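Local coordinates for 3-polyprenyl-4-hydroxybenzoate decarboxylase and related decarboxylases (Pelotomaculum thermopropionicum, PDB 6H6X), which binds prenylated FMN and, as the UbiD-class enzyme HmfF, carboxylates 2-furoic acid to 2,5-furandicarboxylic acid, a reversal of the decarboxylation that UbiD-family enzymes usually catalyse, at residues B[125-137]-B[148-161]. The protein carries 8 engineered substitutions. Numbering follows the deposited sequence.
With K (potassium ion), chain G; 4LU (1-deoxy-5-O-phosphono-1-(3,3,4,5-tetramethyl-9,11-dioxo-2,3,8,9,10,11-hexahydro-7H-quinolino[1,8-fg]pteridin-12-ium-7-y l)-D-ribitol), chain I.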
ATOM      1  N   GLY B 125      -6.495  18.741  18.630  1.00 59.18           N
ATOM      2  CA  GLY B 125      -7.268  18.509  19.867  1.00 63.89           C
ATOM      3  C   GLY B 125      -6.512  18.382  21.198  1.00 65.01           C
ATOM      4  O   GLY B 125      -7.144  18.152  22.216  1.00 62.75           O
ATOM      5  N   ASP B 126      -5.178  18.482  21.202  1.00 71.75           N
ATOM      6  CA  ASP B 126      -4.383  18.215  22.423  1.00 74.55           C
ATOM      7  C   ASP B 126      -4.596  19.307  23.490  1.00 73.32           C
ATOM      8  O   ASP B 126      -4.591  20.491  23.161  1.00 60.80           O
ATOM      9  CB  ASP B 126      -2.861  18.123  22.110  1.00 70.09           C
ATOM     10  CG  ASP B 126      -2.446  16.820  21.379  1.00 64.91           C
ATOM     11  OD1 ASP B 126      -3.261  15.898  21.116  1.00 70.00           O
ATOM     12  OD2 ASP B 126      -1.248  16.729  21.088  1.00 63.79           O
ATOM     13  N   ALA B 127      -4.721  18.901  24.754  1.00 66.22           N
ATOM     14  CA  ALA B 127      -4.915  19.843  25.863  1.00 69.32           C
ATOM     15  C   ALA B 127      -3.785  20.841  26.122  1.00 70.46           C
ATOM     16  O   ALA B 127      -4.022  21.893  26.695  1.00 67.10           O
ATOM     17  CB  ALA B 127      -5.180  19.076  27.134  1.00 74.52           C
ATOM     18  N   GLY B 128      -2.566  20.499  25.731  1.00 70.09           N
ATOM     19  CA  GLY B 128      -1.437  21.406  25.851  1.00 65.33           C
ATOM     20  C   GLY B 128      -0.161  20.682  25.420  1.00 65.41           C
ATOM     21  O   GLY B 128      -0.223  19.677  24.712  1.00 54.70           O
ATOM     22  N   PRO B 129       1.003  21.170  25.859  1.00 63.73           N
ATOM     23  CA  PRO B 129       2.256  20.492  25.553  1.00 56.99           C
ATOM     24  C   PRO B 129       2.336  19.125  26.241  1.00 54.81           C
ATOM     25  O   PRO B 129       1.856  18.973  27.362  1.00 46.34           O
ATOM     26  CB  PRO B 129       3.301  21.426  26.118  1.00 65.40           C
ATOM     27  CG  PRO B 129       2.617  22.751  26.293  1.00 66.72           C
ATOM     28  CD  PRO B 129       1.223  22.367  26.685  1.00 67.09           C
ATOM     29  N   TYR B 130       2.883  18.133  25.538  1.00 49.49           N
ATOM     30  CA  TYR B 130       3.036  16.783  26.077  1.00 44.18           C
ATOM     31  C   TYR B 130       4.442  16.288  25.930  1.00 42.53           C
ATOM     32  O   TYR B 130       5.063  16.481  24.891  1.00 43.50           O
ATOM     33  CB  TYR B 130       2.128  15.803  25.350  1.00 46.57           C
ATOM     34  CG  TYR B 130       0.783  15.638  25.993  1.00 43.89           C
ATOM     35  CD1 TYR B 130      -0.226  16.522  25.740  1.00 49.61           C
ATOM     36  CD2 TYR B 130       0.515  14.564  26.821  1.00 48.78           C
ATOM     37  CE1 TYR B 130      -1.478  16.377  26.314  1.00 49.98           C
ATOM     38  CE2 TYR B 130      -0.715  14.408  27.396  1.00 50.60           C
ATOM     39  CZ  TYR B 130      -1.711  15.343  27.126  1.00 52.00           C
ATOM     40  OH  TYR B 130      -2.952  15.220  27.659  1.00 55.19           O
ATOM     41  N   ILE B 131       4.930  15.646  26.983  1.00 42.46           N
ATOM     42  CA  ILE B 131       6.198  14.902  26.949  1.00 43.49           C
ATOM     43  C   ILE B 131       5.814  13.507  26.488  1.00 37.52           C
ATOM     44  O   ILE B 131       5.036  12.851  27.156  1.00 37.35           O
ATOM     45  CB  ILE B 131       6.850  14.848  28.354  1.00 44.31           C
ATOM     46  CG1 ILE B 131       7.173  16.278  28.829  1.00 45.73           C
ATOM     47  CG2 ILE B 131       8.098  13.980  28.351  1.00 42.03           C
ATOM     48  CD1 ILE B 131       7.717  16.332  30.233  1.00 45.84           C
ATOM     49  N   THR B 132       6.344  13.083  25.340  1.00 36.57           N
ATOM     50  CA  THR B 132       5.947  11.825  24.712  1.00 38.09           C
ATOM     51  C   THR B 132       7.067  10.798  24.595  1.00 35.98           C
ATOM     52  O   THR B 132       6.780   9.697  24.196  1.00 37.48           O
ATOM     53  CB  THR B 132       5.408  12.054  23.306  1.00 36.72           C
ATOM     54  OG1 THR B 132       6.368  12.802  22.562  1.00 37.07           O
ATOM     55  CG2 THR B 132       4.129  12.877  23.376  1.00 42.07           C
ATOM     56  N   ALA B 133       8.308  11.154  24.923  1.00 35.56           N
ATOM     57  CA  ALA B 133       9.424  10.241  24.738  1.00 35.83           C
ATOM     58  C   ALA B 133      10.241   9.933  25.988  1.00 35.17           C
ATOM     59  O   ALA B 133      11.411   9.569  25.900  1.00 44.99           O
ATOM     60  CB  ALA B 133      10.324  10.751  23.642  1.00 33.27           C
ATOM     61  N   ALA B 134       9.623  10.047  27.134  1.00 34.49           N
ATOM     62  CA  ALA B 134      10.295   9.859  28.394  1.00 37.63           C
ATOM     63  C   ALA B 134      10.079   8.440  28.828  1.00 36.93           C
ATOM     64  O   ALA B 134       8.944   7.990  28.891  1.00 40.72           O
ATOM     65  CB  ALA B 134       9.738  10.779  29.467  1.00 38.31           C
ATOM     66  N   ILE B 135      11.172   7.743  29.148  1.00 36.49           N
ATOM     67  CA  ILE B 135      11.061   6.491  29.869  1.00 36.02           C
ATOM     68  C   ILE B 135      10.849   6.787  31.353  1.00 36.55           C
ATOM     69  O   ILE B 135      11.498   7.649  31.918  1.00 37.52           O
ATOM     70  CB  ILE B 135      12.235   5.537  29.620  1.00 37.46           C
ATOM     71  CG1 ILE B 135      13.570   6.058  30.177  1.00 39.86           C
ATOM     72  CG2 ILE B 135      12.346   5.240  28.144  1.00 35.02           C
ATOM     73  CD1 ILE B 135      14.700   5.023  30.070  1.00 43.23           C
ATOM     74  N   LEU B 136       9.901   6.098  31.963  1.00 37.75           N
ATOM     75  CA  LEU B 136       9.521   6.304  33.348  1.00 40.55           C
ATOM     76  C   LEU B 136      10.045   5.103  34.144  1.00 41.60           C
ATOM     77  O   LEU B 136       9.592   3.990  33.928  1.00 41.06           O
ATOM     78  CB  LEU B 136       8.011   6.384  33.485  1.00 42.91           C
ATOM     79  CG  LEU B 136       7.490   6.867  34.845  1.00 45.43           C
ATOM     80  CD1 LEU B 136       6.118   7.502  34.671  1.00 47.97           C
ATOM     81  CD2 LEU B 136       7.452   5.764  35.879  1.00 49.31           C
ATOM     82  N   ILE B 137      11.011   5.343  35.031  1.00 39.76           N
ATOM     83  CA  ILE B 137      11.636   4.312  35.837  1.00 40.62           C
ATOM     84  C   ILE B 137      11.044   4.415  37.251  1.00 42.12           C
ATOM     85  O   ILE B 137      11.016   5.482  37.838  1.00 42.11           O
ATOM     86  CB  ILE B 137      13.155   4.505  35.848  1.00 36.91           C
ATOM     87  CG1 ILE B 137      13.687   4.424  34.446  1.00 33.23           C
ATOM     88  CG2 ILE B 137      13.855   3.454  36.705  1.00 40.46           C
ATOM     89  CD1 ILE B 137      14.935   5.247  34.234  1.00 37.44           C
ATOM     90  N   VAL B 148      10.278  -0.162  33.787  1.00 42.85           N
ATOM     91  CA  VAL B 148      10.354   0.960  32.884  1.00 42.79           C
ATOM     92  C   VAL B 148       9.151   0.881  31.913  1.00 43.62           C
ATOM     93  O   VAL B 148       8.849  -0.172  31.394  1.00 44.10           O
ATOM     94  CB  VAL B 148      11.652   0.906  32.089  1.00 42.21           C
ATOM     95  CG1 VAL B 148      11.832   2.140  31.221  1.00 37.46           C
ATOM     96  CG2 VAL B 148      12.836   0.649  33.034  1.00 47.79           C
ATOM     97  N   SER B 149       8.500   2.008  31.683  1.00 42.86           N
ATOM     98  CA  SER B 149       7.446   2.148  30.675  1.00 47.98           C
ATOM     99  C   SER B 149       7.409   3.595  30.156  1.00 42.33           C
ATOM    100  O   SER B 149       8.031   4.495  30.737  1.00 43.45           O
ATOM    101  CB  SER B 149       6.071   1.775  31.300  1.00 46.85           C
ATOM    102  OG  SER B 149       5.938   2.306  32.616  1.00 49.48           O
ATOM    103  N   ILE B 150       6.665   3.813  29.070  1.00 40.74           N
ATOM    104  CA  ILE B 150       6.536   5.152  28.510  1.00 39.41           C
ATOM    105  C   ILE B 150       5.087   5.590  28.659  1.00 40.14           C
ATOM    106  O   ILE B 150       4.172   4.892  28.214  1.00 39.37           O
ATOM    107  CB  ILE B 150       6.946   5.184  27.018  1.00 38.03           C
ATOM    108  CG1 ILE B 150       8.433   4.899  26.894  1.00 40.61           C
ATOM    109  CG2 ILE B 150       6.606   6.552  26.384  1.00 38.43           C
ATOM    110  CD1 ILE B 150       8.939   4.938  25.455  1.00 41.59           C
ATOM    111  N   HIS B 151       4.902   6.766  29.234  1.00 41.89           N
ATOM    112  CA  HIS B 151       3.569   7.379  29.489  1.00 41.31           C
ATOM    113  C   HIS B 151       3.578   8.790  28.947  1.00 43.88           C
ATOM    114  O   HIS B 151       4.597   9.507  29.044  1.00 43.59           O
ATOM    115  CB  HIS B 151       3.254   7.388  31.001  1.00 39.60           C
ATOM    116  CG  HIS B 151       3.328   6.026  31.602  1.00 40.95           C
ATOM    117  ND1 HIS B 151       2.228   5.213  31.737  1.00 47.80           N
ATOM    118  CD2 HIS B 151       4.394   5.277  31.971  1.00 43.08           C
ATOM    119  CE1 HIS B 151       2.607   4.033  32.204  1.00 46.76           C
ATOM    120  NE2 HIS B 151       3.920   4.043  32.342  1.00 46.42           N
ATOM    121  N   ARG B 152       2.471   9.191  28.321  1.00 45.03           N
ATOM    122  CA  ARG B 152       2.297  10.590  27.988  1.00 47.20           C
ATOM    123  C   ARG B 152       2.177  11.404  29.282  1.00 42.62           C
ATOM    124  O   ARG B 152       1.573  10.958  30.252  1.00 39.05           O
ATOM    125  CB  ARG B 152       1.109  10.796  27.071  1.00 51.01           C
ATOM    126  CG  ARG B 152      -0.242  10.686  27.737  1.00 53.39           C
ATOM    127  CD  ARG B 152      -1.352  10.732  26.705  1.00 59.34           C
ATOM    128  NE  ARG B 152      -2.651  10.904  27.352  1.00 61.48           N
ATOM    129  CZ  ARG B 152      -3.813  10.374  26.965  1.00 60.27           C
ATOM    130  NH1 ARG B 152      -3.924   9.567  25.896  1.00 58.93           N
ATOM    131  NH2 ARG B 152      -4.893  10.644  27.683  1.00 57.80           N
ATOM    132  N   LEU B 153       2.821  12.561  29.294  1.00 40.45           N
ATOM    133  CA  LEU B 153       2.818  13.438  30.435  1.00 44.83           C
ATOM    134  C   LEU B 153       2.361  14.828  29.966  1.00 46.38           C
ATOM    135  O   LEU B 153       2.986  15.451  29.111  1.00 46.57           O
ATOM    136  CB  LEU B 153       4.218  13.504  31.020  1.00 47.76           C
ATOM    137  CG  LEU B 153       4.723  12.147  31.468  1.00 46.46           C
ATOM    138  CD1 LEU B 153       6.209  12.053  31.358  1.00 53.91           C
ATOM    139  CD2 LEU B 153       4.281  11.901  32.883  1.00 52.44           C
ATOM    140  N   GLN B 154       1.222  15.280  30.469  1.00 52.89           N
ATOM    141  CA  GLN B 154       0.718  16.608  30.145  1.00 55.38           C
ATOM    142  C   GLN B 154       1.413  17.619  31.045  1.00 52.46           C
ATOM    143  O   GLN B 154       1.440  17.460  32.261  1.00 59.55           O
ATOM    144  CB  GLN B 154      -0.809  16.691  30.349  1.00 66.36           C
ATOM    145  CG  GLN B 154      -1.426  17.973  29.752  1.00 62.26           C
ATOM    146  CD  GLN B 154      -2.898  18.133  30.040  1.00 61.76           C
ATOM    147  OE1 GLN B 154      -3.624  17.156  30.269  1.00 59.01           O
ATOM    148  NE2 GLN B 154      -3.355  19.387  30.008  1.00 71.03           N
ATOM    149  N   VAL B 155       1.977  18.658  30.465  1.00 55.40           N
ATOM    150  CA  VAL B 155       2.563  19.723  31.260  1.00 58.76           C
ATOM    151  C   VAL B 155       1.409  20.592  31.749  1.00 60.45           C
ATOM    152  O   VAL B 155       0.767  21.265  30.960  1.00 65.92           O
ATOM    153  CB  VAL B 155       3.559  20.541  30.442  1.00 57.39           C
ATOM    154  CG1 VAL B 155       4.220  21.629  31.299  1.00 57.93           C
ATOM    155  CG2 VAL B 155       4.598  19.620  29.851  1.00 61.44           C
ATOM    156  N   THR B 156       1.097  20.501  33.036  1.00 68.52           N
ATOM    157  CA  THR B 156      -0.025  21.238  33.613  1.00 71.78           C
ATOM    158  C   THR B 156       0.402  22.433  34.504  1.00 86.61           C
ATOM    159  O   THR B 156      -0.428  23.266  34.827  1.00 91.02           O
ATOM    160  CB  THR B 156      -0.935  20.314  34.418  1.00 70.77           C
ATOM    161  OG1 THR B 156      -0.174  19.717  35.455  1.00 72.65           O
ATOM    162  CG2 THR B 156      -1.552  19.218  33.535  1.00 75.46           C
ATOM    163  N   GLY B 157       1.667  22.511  34.900  1.00 86.75           N
ATOM    164  CA  GLY B 157       2.200  23.709  35.538  1.00 87.75           C
ATOM    165  C   GLY B 157       3.717  23.675  35.549  1.00 84.89           C
ATOM    166  O   GLY B 157       4.301  22.751  34.997  1.00 89.27           O
ATOM    167  N   PRO B 158       4.368  24.667  36.196  1.00 91.90           N
ATOM    168  CA  PRO B 158       5.845  24.733  36.207  1.00 84.27           C
ATOM    169  C   PRO B 158       6.561  23.446  36.682  1.00 74.94           C
ATOM    170  O   PRO B 158       7.623  23.111  36.165  1.00 65.33           O
ATOM    171  CB  PRO B 158       6.162  25.927  37.142  1.00 85.72           C
ATOM    172  CG  PRO B 158       4.863  26.341  37.772  1.00 90.82           C
ATOM    173  CD  PRO B 158       3.746  25.798  36.923  1.00 94.58           C
ATOM    174  N   ASP B 159       5.944  22.752  37.631  1.00 71.34           N
ATOM    175  CA  ASP B 159       6.515  21.586  38.281  1.00 70.29           C
ATOM    176  C   ASP B 159       5.467  20.483  38.454  1.00 63.20           C
ATOM    177  O   ASP B 159       5.535  19.680  39.388  1.00 57.45           O
ATOM    178  CB  ASP B 159       7.078  22.006  39.662  1.00 85.43           C
ATOM    179  CG  ASP B 159       5.970  22.378  40.693  1.00 92.55           C
ATOM    180  OD1 ASP B 159       4.832  22.738  40.293  1.00 95.17           O
ATOM    181  OD2 ASP B 159       6.256  22.289  41.908  1.00 86.09           O
ATOM    182  N   ARG B 160       4.499  20.437  37.542  1.00 69.53           N
ATOM    183  CA  ARG B 160       3.415  19.477  37.654  1.00 64.60           C
ATOM    184  C   ARG B 160       3.147  18.807  36.295  1.00 60.70           C
ATOM    185  O   ARG B 160       3.164  19.479  35.267  1.00 63.37           O
ATOM    186  CB  ARG B 160       2.189  20.223  38.138  1.00 65.66           C
ATOM    187  CG  ARG B 160       1.246  19.390  38.962  1.00 73.76           C
ATOM    188  CD  ARG B 160       0.204  20.313  39.589  1.00 75.81           C
ATOM    189  NE  ARG B 160      -0.772  19.595  40.390  1.00 77.08           N
ATOM    190  CZ  ARG B 160      -0.596  19.212  41.659  1.00 83.79           C
ATOM    191  NH1 ARG B 160       0.548  19.452  42.313  1.00 77.79           N
ATOM    192  NH2 ARG B 160      -1.580  18.571  42.288  1.00 82.84           N
ATOM    193  N   LEU B 161       2.859  17.503  36.311  1.00 53.88           N
ATOM    194  CA  LEU B 161       2.514  16.769  35.103  1.00 55.29           C
ATOM    195  C   LEU B 161       1.337  15.873  35.351  1.00 54.82           C
ATOM    196  O   LEU B 161       1.282  15.237  36.391  1.00 67.55           O
ATOM    197  CB  LEU B 161       3.676  15.856  34.690  1.00 56.75           C
ATOM    198  CG  LEU B 161       4.999  16.526  34.407  1.00 50.10           C
ATOM    199  CD1 LEU B 161       6.031  15.417  34.265  1.00 57.35           C
ATOM    200  CD2 LEU B 161       4.931  17.354  33.164  1.00 51.87           C
TER
HETATM  201  K     K G 501       7.472  -2.141  29.866  1.00 51.54           K
HETATM  202  C9  4LU I 503       4.253   3.760  24.557  1.00 56.45           C
HETATM  203  C8  4LU I 503       4.963   4.565  23.616  1.00 49.77           C
HETATM  204  C7  4LU I 503       4.612   5.891  23.344  1.00 47.98           C
HETATM  205  C10 4LU I 503       1.493   4.045  27.094  1.00 57.01           C
HETATM  206  C6  4LU I 503       3.290   6.397  23.894  1.00 50.55           C
HETATM  207  N3  4LU I 503       0.144   5.333  29.170  1.00 57.60           N
HETATM  208  C2  4LU I 503       0.428   3.994  29.258  1.00 58.97           C
HETATM  209  C13 4LU I 503       3.101   8.799  22.623  1.00 50.40           C
HETATM  210  C5  4LU I 503       2.732   7.841  23.737  1.00 51.50           C
HETATM  211  C1  4LU I 503       0.790   7.151  25.081  1.00 53.93           C
HETATM  212  O2  4LU I 503       0.081   3.348  30.295  1.00 59.62           O
HETATM  213  N1  4LU I 503       1.099   3.370  28.244  1.00 56.51           N
HETATM  214  C4  4LU I 503       0.490   6.089  28.085  1.00 57.66           C
HETATM  215  O4  4LU I 503       0.226   7.318  28.052  1.00 55.60           O
HETATM  216  C4A 4LU I 503       1.213   5.424  26.944  1.00 55.83           C
HETATM  217  N5  4LU I 503       1.651   6.142  25.782  1.00 55.88           N
HETATM  218  C3  4LU I 503       1.465   8.136  24.462  1.00 56.76           C
HETATM  219  C12 4LU I 503       3.591   8.554  24.822  1.00 54.10           C
HETATM  220  C5A 4LU I 503       2.692   5.608  24.975  1.00 50.93           C
HETATM  221  C7M 4LU I 503       5.397   6.709  22.320  1.00 53.52           C
HETATM  222  C8M 4LU I 503       6.159   3.900  22.988  1.00 52.53           C
HETATM  223  C9A 4LU I 503       3.094   4.197  25.233  1.00 52.64           C
HETATM  224  N10 4LU I 503       2.223   3.395  26.066  1.00 50.44           N
HETATM  225  C1' 4LU I 503       2.439   1.958  26.229  1.00 54.91           C
HETATM  226  C2' 4LU I 503       3.404   1.503  27.349  1.00 56.20           C
HETATM  227  O2' 4LU I 503       4.609   2.271  27.415  1.00 55.03           O
HETATM  228  C3' 4LU I 503       3.797   0.063  27.060  1.00 57.27           C
HETATM  229  O3' 4LU I 503       2.620  -0.710  26.809  1.00 54.84           O
HETATM  230  C4' 4LU I 503       4.653  -0.537  28.179  1.00 58.26           C
HETATM  231  O4' 4LU I 503       5.423  -1.710  27.778  1.00 47.19           O
HETATM  232  C5' 4LU I 503       3.897  -0.937  29.435  1.00 58.22           C
HETATM  233  O5' 4LU I 503       4.979  -1.448  30.242  1.00 62.64           O
HETATM  234  P   4LU I 503       4.753  -2.414  31.530  1.00 61.63           P
HETATM  235  O2P 4LU I 503       6.114  -2.543  32.237  1.00 59.05           O
HETATM  236  O3P 4LU I 503       3.753  -1.656  32.450  1.00 50.87           O
HETATM  237  O1P 4LU I 503       4.275  -3.737  30.929  1.00 60.88           O
HETATM  238  O   HOH W   1       6.687  10.537  27.813  1.00 41.41           O
HETATM  239  O   HOH W   2       6.886   8.408  30.628  1.00 41.15           O
HETATM  240  O   HOH W   3       7.459   1.952  34.972  1.00 43.81           O
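Midway along this pair of strands, Ile131 and Ala134 connect to His151 through water where direct backbone bonds would be expected. The two segments form a broken antiparallel beta hairpin in the Rift-related, FMN-binding domain. One water donates to Ile131 O and to His151 O (2.6 Å to the latter) while accepting from Ala134 N; a second accepts from His151 N and donates to Ala134 O. Direct pairing holds on either side of the break: Ile131 and Leu153 exchange bonds through N and O in both directions, as do Leu136 and Ser149, with Leu136 N 2.8 Å from Ser149 O.

On one side of the break, Gln154 CB sits over a face of the Tyr130 ring, 4.0 Å from its centroid. With CG anti to the backbone N (chi1 -168°) and the chain extended, the Gln154 amide runs on past the phenol, its plane 29° from the ring's. Glu254 takes the Tyr130 hydroxyl, and Gly255 N bonds to Gln154 OE1, tying the pair to strand 252-258. Arg152 passes CG and CD by Tyr130 CE2, and its guanidinium is paired with Glu254 and Glu259. On the other face from Tyr130 and Gln154, Ile131 CB meets Leu153 CB, while Ala134 CB packs on Leu153 CD1.

Two backbone N-H groups of residues 148-152 reach the prenylated flavin: Arg152 N bonds to O4 at 2.9 Å, and Ile150 N to the ribityl O2'. His151 is held at its ring edge, where Ser149 OG lies in plane, 2.7 Å from NE2; Leu136 CD1 approaches CD2 of the same ring. Ser200, Ala202 and Glu210 share the potassium ion with O2P, O5' and O4' of the cofactor and with Val148 O, which coordinates it at 2.9 Å.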